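PDB 3QY7: tyrosine-protein phosphatase YwqE from Bacillus subtilis, which removes phosphate from phosphotyrosine residues of the proteins YwqD, YwqF and Ssb as a manganese-dependent protein tyrosine phosphatase. Local coordinates for residues A[3-8]-A[38-43]; A[78-83]-A[104-109]; A[135-140]-A[158-163]; A[187-192]-A[235-240]. One frame throughout, in Å; residues are numbered along the deposited sequence.

Contact 1: A[3-8]-A[38-43]. With FE (Fe (III) ion), chain C.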
# COMPACT_ATOMS: atom_id res chain seq x y z
N ASP A 3 3.07 3.62 7.65
CA ASP A 3 1.94 3.06 6.88
C ASP A 3 2.10 3.54 5.45
O ASP A 3 2.08 4.75 5.21
CB ASP A 3 0.63 3.55 7.50
CG ASP A 3 -0.60 2.86 6.92
OD1 ASP A 3 -0.49 1.68 6.51
OD2 ASP A 3 -1.67 3.50 6.90
N ILE A 4 2.27 2.61 4.51
CA ILE A 4 2.64 2.99 3.14
C ILE A 4 1.47 3.13 2.16
O ILE A 4 1.68 3.41 0.98
CB ILE A 4 3.72 2.06 2.51
CG1 ILE A 4 3.18 0.64 2.26
CG2 ILE A 4 4.95 2.04 3.39
CD1 ILE A 4 3.93 -0.07 1.11
N HIS A 5 0.24 2.87 2.63
CA HIS A 5 -0.96 2.91 1.78
C HIS A 5 -2.12 3.36 2.65
O HIS A 5 -2.50 2.66 3.59
CB HIS A 5 -1.18 1.50 1.18
CG HIS A 5 -2.36 1.38 0.26
ND1 HIS A 5 -2.49 0.31 -0.59
CD2 HIS A 5 -3.42 2.19 0.01
CE1 HIS A 5 -3.61 0.44 -1.30
NE2 HIS A 5 -4.19 1.57 -0.96
N CYS A 6 -2.67 4.54 2.37
CA CYS A 6 -3.68 5.13 3.26
C CYS A 6 -4.42 6.26 2.55
O CYS A 6 -3.81 7.08 1.86
CB CYS A 6 -2.99 5.67 4.51
SG CYS A 6 -4.14 6.05 5.85
N HIS A 7 -5.73 6.29 2.72
CA HIS A 7 -6.55 7.28 2.05
C HIS A 7 -7.03 8.30 3.06
O HIS A 7 -8.23 8.51 3.27
CB HIS A 7 -7.68 6.56 1.29
CG HIS A 7 -7.16 5.60 0.27
ND1 HIS A 7 -7.00 5.95 -1.05
CD2 HIS A 7 -6.68 4.34 0.39
CE1 HIS A 7 -6.50 4.92 -1.71
NE2 HIS A 7 -6.28 3.94 -0.86
N ILE A 8 -6.04 8.94 3.70
CA ILE A 8 -6.27 9.92 4.76
C ILE A 8 -6.49 11.35 4.23
O ILE A 8 -7.09 12.17 4.92
CB ILE A 8 -5.14 9.88 5.83
CG1 ILE A 8 -5.57 10.61 7.11
CG2 ILE A 8 -3.84 10.46 5.27
CD1 ILE A 8 -4.63 10.34 8.28
N ILE A 38 2.33 7.43 4.48
CA ILE A 38 2.43 7.90 3.11
C ILE A 38 1.00 7.94 2.57
O ILE A 38 0.36 6.89 2.39
CB ILE A 38 3.31 7.00 2.23
CG1 ILE A 38 4.69 6.83 2.87
CG2 ILE A 38 3.42 7.60 0.84
CD1 ILE A 38 5.62 5.83 2.09
N ALA A 39 0.48 9.14 2.35
CA ALA A 39 -0.87 9.26 1.78
C ALA A 39 -0.82 8.78 0.35
O ALA A 39 0.10 9.14 -0.40
CB ALA A 39 -1.36 10.67 1.83
N THR A 40 -1.78 7.92 -0.02
CA THR A 40 -1.81 7.34 -1.36
C THR A 40 -3.19 7.50 -1.99
O THR A 40 -3.86 6.48 -2.26
CB THR A 40 -1.43 5.86 -1.36
OG1 THR A 40 -2.29 5.15 -0.47
CG2 THR A 40 0.00 5.69 -0.89
N PRO A 41 -3.63 8.76 -2.20
CA PRO A 41 -4.92 8.96 -2.87
C PRO A 41 -4.88 8.32 -4.26
O PRO A 41 -3.81 8.25 -4.88
CB PRO A 41 -5.02 10.48 -3.01
CG PRO A 41 -3.60 10.98 -2.97
CD PRO A 41 -2.90 10.03 -2.02
N HIS A 42 -6.04 7.86 -4.74
CA HIS A 42 -6.09 7.34 -6.09
C HIS A 42 -5.67 8.47 -7.04
O HIS A 42 -5.99 9.55 -6.82
CB HIS A 42 -7.49 6.78 -6.47
CG HIS A 42 -7.90 5.58 -5.68
ND1 HIS A 42 -7.59 4.29 -6.04
CD2 HIS A 42 -8.61 5.48 -4.55
CE1 HIS A 42 -8.05 3.46 -5.14
NE2 HIS A 42 -8.67 4.15 -4.22
N HIS A 43 -4.93 8.16 -8.09
CA HIS A 43 -4.49 9.22 -9.00
C HIS A 43 -5.64 9.80 -9.82
O HIS A 43 -5.60 10.96 -10.21
CB HIS A 43 -3.32 8.77 -9.87
CG HIS A 43 -3.72 7.87 -11.00
ND1 HIS A 43 -3.56 8.22 -12.32
CD2 HIS A 43 -4.27 6.63 -11.00
CE1 HIS A 43 -4.00 7.24 -13.09
NE2 HIS A 43 -4.44 6.26 -12.31
FE FE C . -6.22 1.91 -1.51
O HOH W 1 -6.54 0.17 -2.12
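Thr40 lies across the His5 side chain at about a right angle, its OG1 3.2 Å from His5 CD2, and the same oxygen sits over one face of the His7 ring, offset toward the rim. OG1 is held there from the backbone: Cys6 N donates to Thr40 OG1 over 2.9 Å. With chi1 at 56°, OG1 stands between its own N and carbonyl carbon, which turns it to the amide of Cys6 while CG2 packs 3.4 Å from the carbonyl oxygen of Ile4. A second bond, Thr40 N to Cys6 O at 2.9 Å, is almost straight at 177°, so Thr40 and Cys6 are paired through two bonds. The paired segments are the loops that follow strands 2-3 and 36-38, neighbours in a parallel sheet of this TIM-barrel phosphatase of the PHP-like type, and Ile38 N to Asp3 O (2.8 Å) carries the pairing back to those strands. His5 and His7 form the His-X-His pair at the end of the first strand: the NE2 atoms of His5 and His7 each bind the same iron ion at 2.1 Å, with water 1, Glu80 and Asp194 among its other ligands. Second-shell bonds fix the ring rotations, His5 ND1 to Gln161 and His7 ND1 to Asp13. His42, a ligand of the neighbouring magnesium ion, brings its ring beside that of His7, planes 25° apart but displaced, centroids 4.8 Å apart, with little overlap. Away from the metals, Ile4 CG2 and Ile38 CD1 meet at 4.1 Å, the two side chains running side by side.

Contact 2: A[78-83]-A[104-109]. With FE (Fe (III) ion), chain B; FE (Fe (III) ion), chain C.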
# COMPACT_ATOMS: atom_id res chain seq x y z
N GLY A 78 2.21 10.55 -1.92
CA GLY A 78 2.23 9.34 -2.73
C GLY A 78 0.91 9.26 -3.49
O GLY A 78 0.12 10.19 -3.45
N GLN A 79 0.71 8.14 -4.17
CA GLN A 79 -0.54 7.88 -4.90
C GLN A 79 -0.76 6.38 -4.97
O GLN A 79 0.19 5.59 -4.98
CB GLN A 79 -0.44 8.39 -6.36
CG GLN A 79 -0.77 9.85 -6.54
CD GLN A 79 -0.61 10.28 -7.99
OE1 GLN A 79 0.20 9.73 -8.73
NE2 GLN A 79 -1.38 11.29 -8.39
N GLU A 80 -2.03 5.98 -5.04
CA GLU A 80 -2.35 4.62 -5.45
C GLU A 80 -2.72 4.73 -6.93
O GLU A 80 -3.66 5.44 -7.30
CB GLU A 80 -3.53 4.05 -4.64
CG GLU A 80 -3.88 2.60 -5.10
CD GLU A 80 -5.01 1.96 -4.33
OE1 GLU A 80 -5.56 2.61 -3.44
OE2 GLU A 80 -5.33 0.80 -4.62
N ILE A 81 -1.94 4.05 -7.76
CA ILE A 81 -2.08 4.20 -9.23
C ILE A 81 -2.68 2.94 -9.85
O ILE A 81 -2.03 1.92 -9.97
CB ILE A 81 -0.70 4.50 -9.86
CG1 ILE A 81 -0.06 5.71 -9.17
CG2 ILE A 81 -0.83 4.69 -11.40
CD1 ILE A 81 1.42 5.92 -9.50
N ARG A 82 -3.95 3.03 -10.25
CA ARG A 82 -4.55 1.96 -11.02
C ARG A 82 -3.76 1.82 -12.31
O ARG A 82 -3.58 2.80 -13.05
CB ARG A 82 -6.01 2.29 -11.33
CG ARG A 82 -6.69 1.30 -12.28
CD ARG A 82 -6.98 -0.03 -11.58
NE ARG A 82 -7.90 0.13 -10.45
CZ ARG A 82 -9.22 0.21 -10.55
NH1 ARG A 82 -9.80 0.13 -11.75
NH2 ARG A 82 -9.96 0.36 -9.46
N ILE A 83 -3.29 0.60 -12.58
CA ILE A 83 -2.41 0.34 -13.71
C ILE A 83 -3.02 0.85 -15.02
O ILE A 83 -4.23 0.77 -15.21
CB ILE A 83 -2.05 -1.17 -13.80
CG1 ILE A 83 -0.87 -1.44 -14.74
CG2 ILE A 83 -3.30 -2.03 -14.12
CD1 ILE A 83 -0.29 -2.85 -14.62
N TYR A 104 9.89 3.32 -5.03
CA TYR A 104 8.75 2.42 -4.88
C TYR A 104 7.47 3.08 -5.37
O TYR A 104 7.16 4.20 -4.99
CB TYR A 104 8.60 2.00 -3.41
CG TYR A 104 9.80 1.22 -2.93
CD1 TYR A 104 9.85 -0.17 -3.07
CD2 TYR A 104 10.92 1.87 -2.41
CE1 TYR A 104 10.96 -0.89 -2.66
CE2 TYR A 104 12.04 1.17 -1.99
CZ TYR A 104 12.06 -0.21 -2.12
OH TYR A 104 13.16 -0.92 -1.73
N ILE A 105 6.73 2.39 -6.23
CA ILE A 105 5.54 2.97 -6.81
C ILE A 105 4.39 2.00 -6.57
O ILE A 105 4.56 0.79 -6.77
CB ILE A 105 5.72 3.30 -8.34
CG1 ILE A 105 4.44 3.86 -8.96
CG2 ILE A 105 6.32 2.13 -9.12
CD1 ILE A 105 4.62 4.32 -10.41
N LEU A 106 3.26 2.53 -6.11
CA LEU A 106 2.10 1.70 -5.72
C LEU A 106 1.15 1.55 -6.90
O LEU A 106 0.49 2.50 -7.30
CB LEU A 106 1.39 2.31 -4.50
CG LEU A 106 0.26 1.47 -3.89
CD1 LEU A 106 0.78 0.16 -3.34
CD2 LEU A 106 -0.45 2.27 -2.82
N ILE A 107 1.13 0.34 -7.45
CA ILE A 107 0.36 0.02 -8.64
C ILE A 107 -0.75 -0.95 -8.24
O ILE A 107 -0.48 -1.99 -7.64
CB ILE A 107 1.26 -0.64 -9.71
CG1 ILE A 107 2.43 0.28 -10.09
CG2 ILE A 107 0.45 -1.07 -10.96
CD1 ILE A 107 2.02 1.58 -10.73
N GLU A 108 -1.98 -0.60 -8.61
CA GLU A 108 -3.16 -1.40 -8.28
C GLU A 108 -3.73 -1.98 -9.56
O GLU A 108 -3.97 -1.24 -10.51
CB GLU A 108 -4.21 -0.50 -7.63
CG GLU A 108 -5.45 -1.25 -7.13
CD GLU A 108 -6.68 -0.37 -7.05
OE1 GLU A 108 -7.48 -0.54 -6.10
OE2 GLU A 108 -6.86 0.51 -7.92
N PHE A 109 -3.95 -3.29 -9.55
CA PHE A 109 -4.67 -3.99 -10.63
C PHE A 109 -6.18 -3.78 -10.47
O PHE A 109 -6.68 -3.69 -9.36
CB PHE A 109 -4.38 -5.50 -10.58
CG PHE A 109 -2.93 -5.88 -10.75
CD1 PHE A 109 -2.09 -5.14 -11.59
CD2 PHE A 109 -2.42 -6.99 -10.10
CE1 PHE A 109 -0.75 -5.51 -11.75
CE2 PHE A 109 -1.08 -7.38 -10.25
CZ PHE A 109 -0.23 -6.62 -11.09
FE FE B . -7.00 -0.34 -4.06
FE FE C . -6.22 1.91 -1.51
O HOH W 2 2.89 5.47 -5.81
O HOH W 3 -9.91 0.54 -6.73
O HOH W 4 -8.94 -1.31 -3.55
O HOH W 1 -6.54 0.17 -2.12
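Glu108 brings its carboxylate between a metal and an arginine: OE1 binds one iron ion at 2.1 Å, and OE2 accepts from Arg82 NE at 2.8 Å in a salt bridge. The N-H...O angle there is 173°, and OE2 lies in the guanidinium plane, yet NE reaches the carboxylate from above, 52° out of its plane. Water 3 joins Arg82 NH2 to Glu108 OE1, so the arginine probably steadies both oxygens of a metal ligand. Glu80, extended with CG anti to its backbone N (chi1 180°), spans both iron ions, OE2 on the one that Glu108 binds and OE1 on the other. The carboxylate oxygens Glu80 OE2 and Glu108 OE1 are only 2.9 Å apart because they share that iron. Ile81, on the reverse side of the sheet, touches Ile105 CD1 with its own CD1 at 3.7 Å and lies at about a right angle to that side chain. Its backbone gives the parallel pairing: Ile81 N donates to Leu106 O and Ile81 O accepts from Glu108 N, each at 2.9 Å. The two strands form a beta-alpha-beta unit through helix 87-92, on which Ile105 rests; Ile83 and Ile107 pack against helix 118-127, while strand 131-135 continues the barrel sheet beyond strand 104-108.

Contact 3: A[135-140]-A[158-163]. With FE (Fe (III) ion), chain B.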
# COMPACT_ATOMS: atom_id res chain seq x y z
N ALA A 135 -0.53 -3.34 -5.06
CA ALA A 135 -1.50 -3.07 -3.98
C ALA A 135 -2.40 -4.29 -3.78
O ALA A 135 -2.95 -4.84 -4.73
CB ALA A 135 -2.30 -1.85 -4.29
N HIS A 136 -2.54 -4.67 -2.51
CA HIS A 136 -3.49 -5.69 -2.06
C HIS A 136 -3.72 -6.82 -3.05
O HIS A 136 -4.83 -7.01 -3.52
CB HIS A 136 -4.82 -5.06 -1.63
CG HIS A 136 -5.40 -4.09 -2.62
ND1 HIS A 136 -5.91 -4.48 -3.84
CD2 HIS A 136 -5.54 -2.75 -2.56
CE1 HIS A 136 -6.35 -3.42 -4.48
NE2 HIS A 136 -6.15 -2.35 -3.72
N PRO A 137 -2.67 -7.60 -3.34
CA PRO A 137 -2.85 -8.69 -4.31
C PRO A 137 -3.87 -9.72 -3.81
O PRO A 137 -4.52 -10.38 -4.65
CB PRO A 137 -1.45 -9.31 -4.41
CG PRO A 137 -0.78 -8.94 -3.11
CD PRO A 137 -1.29 -7.55 -2.84
N GLU A 138 -4.04 -9.83 -2.49
CA GLU A 138 -5.02 -10.77 -1.90
C GLU A 138 -6.47 -10.44 -2.26
O GLU A 138 -7.35 -11.31 -2.19
CB GLU A 138 -4.83 -10.87 -0.36
CG GLU A 138 -5.48 -9.74 0.49
CD GLU A 138 -4.71 -8.41 0.52
OE1 GLU A 138 -5.08 -7.57 1.35
OE2 GLU A 138 -3.76 -8.20 -0.26
N ARG A 139 -6.72 -9.19 -2.62
CA ARG A 139 -8.05 -8.70 -2.98
C ARG A 139 -8.33 -8.79 -4.48
O ARG A 139 -9.37 -8.33 -4.95
CB ARG A 139 -8.23 -7.25 -2.52
CG ARG A 139 -8.60 -7.08 -1.06
CD ARG A 139 -10.12 -7.02 -0.95
NE ARG A 139 -10.56 -6.31 0.25
CZ ARG A 139 -11.82 -6.02 0.54
NH1 ARG A 139 -12.81 -6.35 -0.29
NH2 ARG A 139 -12.10 -5.38 1.67
N ASN A 140 -7.39 -9.37 -5.23
CA ASN A 140 -7.55 -9.54 -6.67
C ASN A 140 -8.14 -10.92 -6.99
O ASN A 140 -7.57 -11.94 -6.61
CB ASN A 140 -6.21 -9.36 -7.38
CG ASN A 140 -6.34 -9.43 -8.88
OD1 ASN A 140 -6.33 -10.51 -9.46
ND2 ASN A 140 -6.45 -8.27 -9.52
N ALA A 158 8.87 -7.74 -8.73
CA ALA A 158 7.81 -6.93 -8.12
C ALA A 158 7.79 -7.19 -6.64
O ALA A 158 8.14 -8.27 -6.17
CB ALA A 158 6.47 -7.28 -8.73
N ALA A 159 7.39 -6.17 -5.89
CA ALA A 159 7.03 -6.35 -4.48
C ALA A 159 5.52 -6.29 -4.34
O ALA A 159 4.82 -5.86 -5.25
CB ALA A 159 7.70 -5.25 -3.63
N SER A 160 5.00 -6.69 -3.18
CA SER A 160 3.57 -6.49 -2.93
C SER A 160 3.26 -6.13 -1.48
O SER A 160 4.05 -6.39 -0.57
CB SER A 160 2.73 -7.70 -3.40
OG SER A 160 2.69 -8.73 -2.44
N GLN A 161 2.09 -5.54 -1.30
CA GLN A 161 1.65 -5.02 -0.01
C GLN A 161 0.27 -5.59 0.32
O GLN A 161 -0.70 -5.40 -0.42
CB GLN A 161 1.63 -3.48 -0.07
CG GLN A 161 0.78 -2.81 1.02
CD GLN A 161 -0.62 -2.50 0.55
OE1 GLN A 161 -0.82 -1.97 -0.54
NE2 GLN A 161 -1.61 -2.78 1.41
N ILE A 162 0.22 -6.29 1.45
CA ILE A 162 -1.00 -6.88 1.97
C ILE A 162 -1.72 -5.87 2.86
O ILE A 162 -1.09 -4.98 3.44
CB ILE A 162 -0.72 -8.20 2.71
CG1 ILE A 162 -1.99 -9.05 2.79
CG2 ILE A 162 -0.06 -7.98 4.09
CD1 ILE A 162 -1.72 -10.45 2.37
N THR A 163 -3.03 -6.01 2.98
CA THR A 163 -3.83 -5.11 3.81
C THR A 163 -3.91 -5.64 5.23
O THR A 163 -4.19 -6.82 5.43
CB THR A 163 -5.29 -4.99 3.28
OG1 THR A 163 -5.28 -4.87 1.84
CG2 THR A 163 -5.98 -3.79 3.88
FE FE B . -7.00 -0.34 -4.06
O HOH W 4 -8.94 -1.31 -3.55
O HOH W 1 -6.54 0.17 -2.12
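His136 places NE2 2.2 Å from an iron ion whose other ligands include Glu80, Glu108 and waters 1 and 4, and its CB packs against Thr163 OG1 at 3.5 Å. The Ala135 methyl, CB, sits over one face of the His136 ring, offset toward the rim. His136 N makes a weak, bent bond to Gln161 O, 2.9 Å long with an angle of 122°, where the parallel pairing of Ala135 with Gln161 gives out. These are the C-terminal ends of neighbouring barrel strands 131-135 and 159-163, where the metal ligands of a TIM-barrel hydrolase gather; past His136 the chain turns into the 3-10 segment 137-139. From that turn Glu138 reaches back across Ile162, CD 3.6 Å from Ile162 CG1, and OE1 takes two bonds from Thr163. Thr163 OG1 donates on the syn side at 2.8 Å, whereas Thr163 N approaches from above the carboxylate plane at 3.0 Å. Ser166 bonds the same oxygen from the following helix. Farther back, Pro137 CG rests 3.5 Å from Ser160 OG, which is itself bonded to Leu187 O, and Gln161 OE1 accepts from ND1 of His5, whose NE2 binds the second iron.

Contact 4: A[187-192]-A[235-240]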
# COMPACT_ATOMS: atom_id res chain seq x y z
N LEU A 187 5.65 -13.85 -0.68
CA LEU A 187 5.20 -13.02 -1.79
C LEU A 187 4.77 -11.62 -1.38
O LEU A 187 4.44 -10.79 -2.23
CB LEU A 187 4.05 -13.71 -2.53
CG LEU A 187 4.38 -15.06 -3.18
CD1 LEU A 187 3.15 -15.48 -3.97
CD2 LEU A 187 5.61 -15.00 -4.09
N ILE A 188 4.76 -11.39 -0.07
CA ILE A 188 4.34 -10.12 0.53
C ILE A 188 5.56 -9.46 1.18
O ILE A 188 6.33 -10.12 1.86
CB ILE A 188 3.28 -10.38 1.63
CG1 ILE A 188 2.04 -11.10 1.06
CG2 ILE A 188 2.89 -9.09 2.39
CD1 ILE A 188 1.30 -10.41 -0.10
N HIS A 189 5.68 -8.14 0.98
CA HIS A 189 6.84 -7.40 1.48
C HIS A 189 6.50 -6.28 2.45
O HIS A 189 7.38 -5.81 3.16
CB HIS A 189 7.67 -6.90 0.31
CG HIS A 189 8.00 -8.00 -0.65
ND1 HIS A 189 7.18 -8.33 -1.70
CD2 HIS A 189 9.00 -8.92 -0.65
CE1 HIS A 189 7.68 -9.38 -2.34
NE2 HIS A 189 8.78 -9.76 -1.72
N PHE A 190 5.23 -5.88 2.48
CA PHE A 190 4.73 -4.80 3.35
C PHE A 190 3.34 -5.15 3.88
O PHE A 190 2.59 -5.88 3.22
CB PHE A 190 4.56 -3.48 2.56
CG PHE A 190 5.75 -3.06 1.77
CD1 PHE A 190 6.79 -2.34 2.37
CD2 PHE A 190 5.81 -3.31 0.40
CE1 PHE A 190 7.89 -1.92 1.62
CE2 PHE A 190 6.91 -2.88 -0.36
CZ PHE A 190 7.95 -2.19 0.24
N VAL A 191 3.00 -4.62 5.05
CA VAL A 191 1.63 -4.65 5.53
C VAL A 191 1.21 -3.19 5.72
O VAL A 191 1.98 -2.38 6.26
CB VAL A 191 1.52 -5.40 6.88
CG1 VAL A 191 0.05 -5.59 7.24
CG2 VAL A 191 2.26 -6.74 6.84
N ALA A 192 0.03 -2.84 5.23
CA ALA A 192 -0.42 -1.46 5.31
C ALA A 192 -1.93 -1.40 5.47
O ALA A 192 -2.65 -2.35 5.13
CB ALA A 192 0.04 -0.64 4.07
N GLN A 235 15.83 2.86 0.47
CA GLN A 235 16.73 1.70 0.52
C GLN A 235 16.08 0.49 -0.13
O GLN A 235 14.89 0.49 -0.41
CB GLN A 235 17.09 1.36 1.97
CG GLN A 235 17.95 2.40 2.67
CD GLN A 235 19.20 2.71 1.90
OE1 GLN A 235 19.30 3.76 1.26
NE2 GLN A 235 20.16 1.80 1.94
N THR A 236 16.87 -0.55 -0.35
CA THR A 236 16.38 -1.77 -0.94
C THR A 236 15.71 -2.62 0.14
O THR A 236 16.31 -2.86 1.18
CB THR A 236 17.53 -2.54 -1.61
OG1 THR A 236 18.11 -1.70 -2.62
CG2 THR A 236 17.02 -3.84 -2.24
N ILE A 237 14.45 -3.03 -0.08
CA ILE A 237 13.71 -3.87 0.86
C ILE A 237 14.30 -5.28 0.96
O ILE A 237 15.03 -5.73 0.05
CB ILE A 237 12.21 -3.98 0.49
CG1 ILE A 237 12.02 -4.43 -0.96
CG2 ILE A 237 11.51 -2.64 0.71
CD1 ILE A 237 10.68 -5.13 -1.23
N PHE A 238 13.98 -5.96 2.06
CA PHE A 238 14.44 -7.33 2.28
C PHE A 238 13.41 -8.31 1.77
O PHE A 238 12.21 -8.18 2.03
CB PHE A 238 14.73 -7.59 3.76
CG PHE A 238 15.75 -6.65 4.36
CD1 PHE A 238 15.64 -6.26 5.69
CD2 PHE A 238 16.83 -6.18 3.60
CE1 PHE A 238 16.58 -5.41 6.26
CE2 PHE A 238 17.77 -5.32 4.16
CZ PHE A 238 17.64 -4.93 5.50
N ARG A 239 13.90 -9.31 1.05
CA ARG A 239 13.05 -10.31 0.45
C ARG A 239 13.53 -11.69 0.85
O ARG A 239 14.72 -11.92 1.06
CB ARG A 239 13.06 -10.18 -1.08
CG ARG A 239 12.66 -8.80 -1.59
CD ARG A 239 13.11 -8.54 -3.02
NE ARG A 239 12.10 -9.00 -3.96
CZ ARG A 239 11.28 -8.21 -4.66
NH1 ARG A 239 11.34 -6.89 -4.60
NH2 ARG A 239 10.40 -8.78 -5.46
N GLN A 240 12.57 -12.61 0.95
CA GLN A 240 12.88 -14.03 1.09
C GLN A 240 12.54 -14.70 -0.26
O GLN A 240 11.77 -14.14 -1.07
CB GLN A 240 12.10 -14.64 2.26
CG GLN A 240 12.45 -14.06 3.65
CD GLN A 240 13.87 -14.35 4.11
OE1 GLN A 240 14.52 -13.50 4.71
NE2 GLN A 240 14.36 -15.56 3.83
O HOH W 5 10.23 -12.14 -2.41
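Ile237 is the first residue of 235-240 to meet strand 190-192 and the turn before it, and it does so with two branches. CG2 presses on the Phe190 ring, 3.6 Å from CZ, and CD1 reaches His189 CB at 3.8 Å; each of these side chains lies at about a right angle to the isoleucine. The rotation at chi1 (53°) gives CG2 to the phenylalanine and leaves CG1 to carry CD1 to the histidine, spreading the branches over two neighbouring residues. Phe238 turns its side chain the other way, onto helix 219-232, and contributes its carbonyl oxygen, which lies at the edge of the His189 ring 4.2 Å from CD2. Arg239 then passes alongside that ring: CG is 3.8 Å from His189 CD2, and the chain bends at chi3 (88°) to bring one guanidinium face over His189 NE2. The two planes are 36° apart, so this is an inclined overlap and not a flat stack. Arg239 NH2 points to Ala158 O at a doubtfully short separation. Gln240 makes its link through water 5, which lies in the plane of the His189 ring, 2.9 Å from both His189 NE2 and Gln240 O, bridging them. Because Ser160 N bonds His189 ND1, both imidazole nitrogens have polar neighbours, which limits how the ring can rotate. Asn227 bridges the two segments from helix 219-232, bonding His189 O and Phe238 N. The arrangement is packing of a C-terminal tail, after the last helix, across the N-terminal end of a TIM-barrel strand; the Phe190 side chain is about 13 Å, by its nearest atom, from the nearer iron ion.

In the fold
From the N terminus, contact 1 closes a loop of 29 residues containing helix 19-31 and joins the ends of the first two strands. Contact 2 closes the unit through helix 87-92, and contact 3 the loop holding helices 141-145 and 148-155. Contact 4 closes the longest, 42 residues, bringing the tail back to strand 190-192. The four follow in series, with none nested or crossed. Contacts 2, 3 and 4 reach one five-stranded sheet, and contact 1 meets it on both flanks: Pro41 with Glu80, and Ile4 with Phe190. Contacts 1 to 3 share water 1 between the irons; Tyr104 OH ties contact 2 to the tail at Gln235 and Ile237, and Ser160 OG joins contact 3 to Leu187.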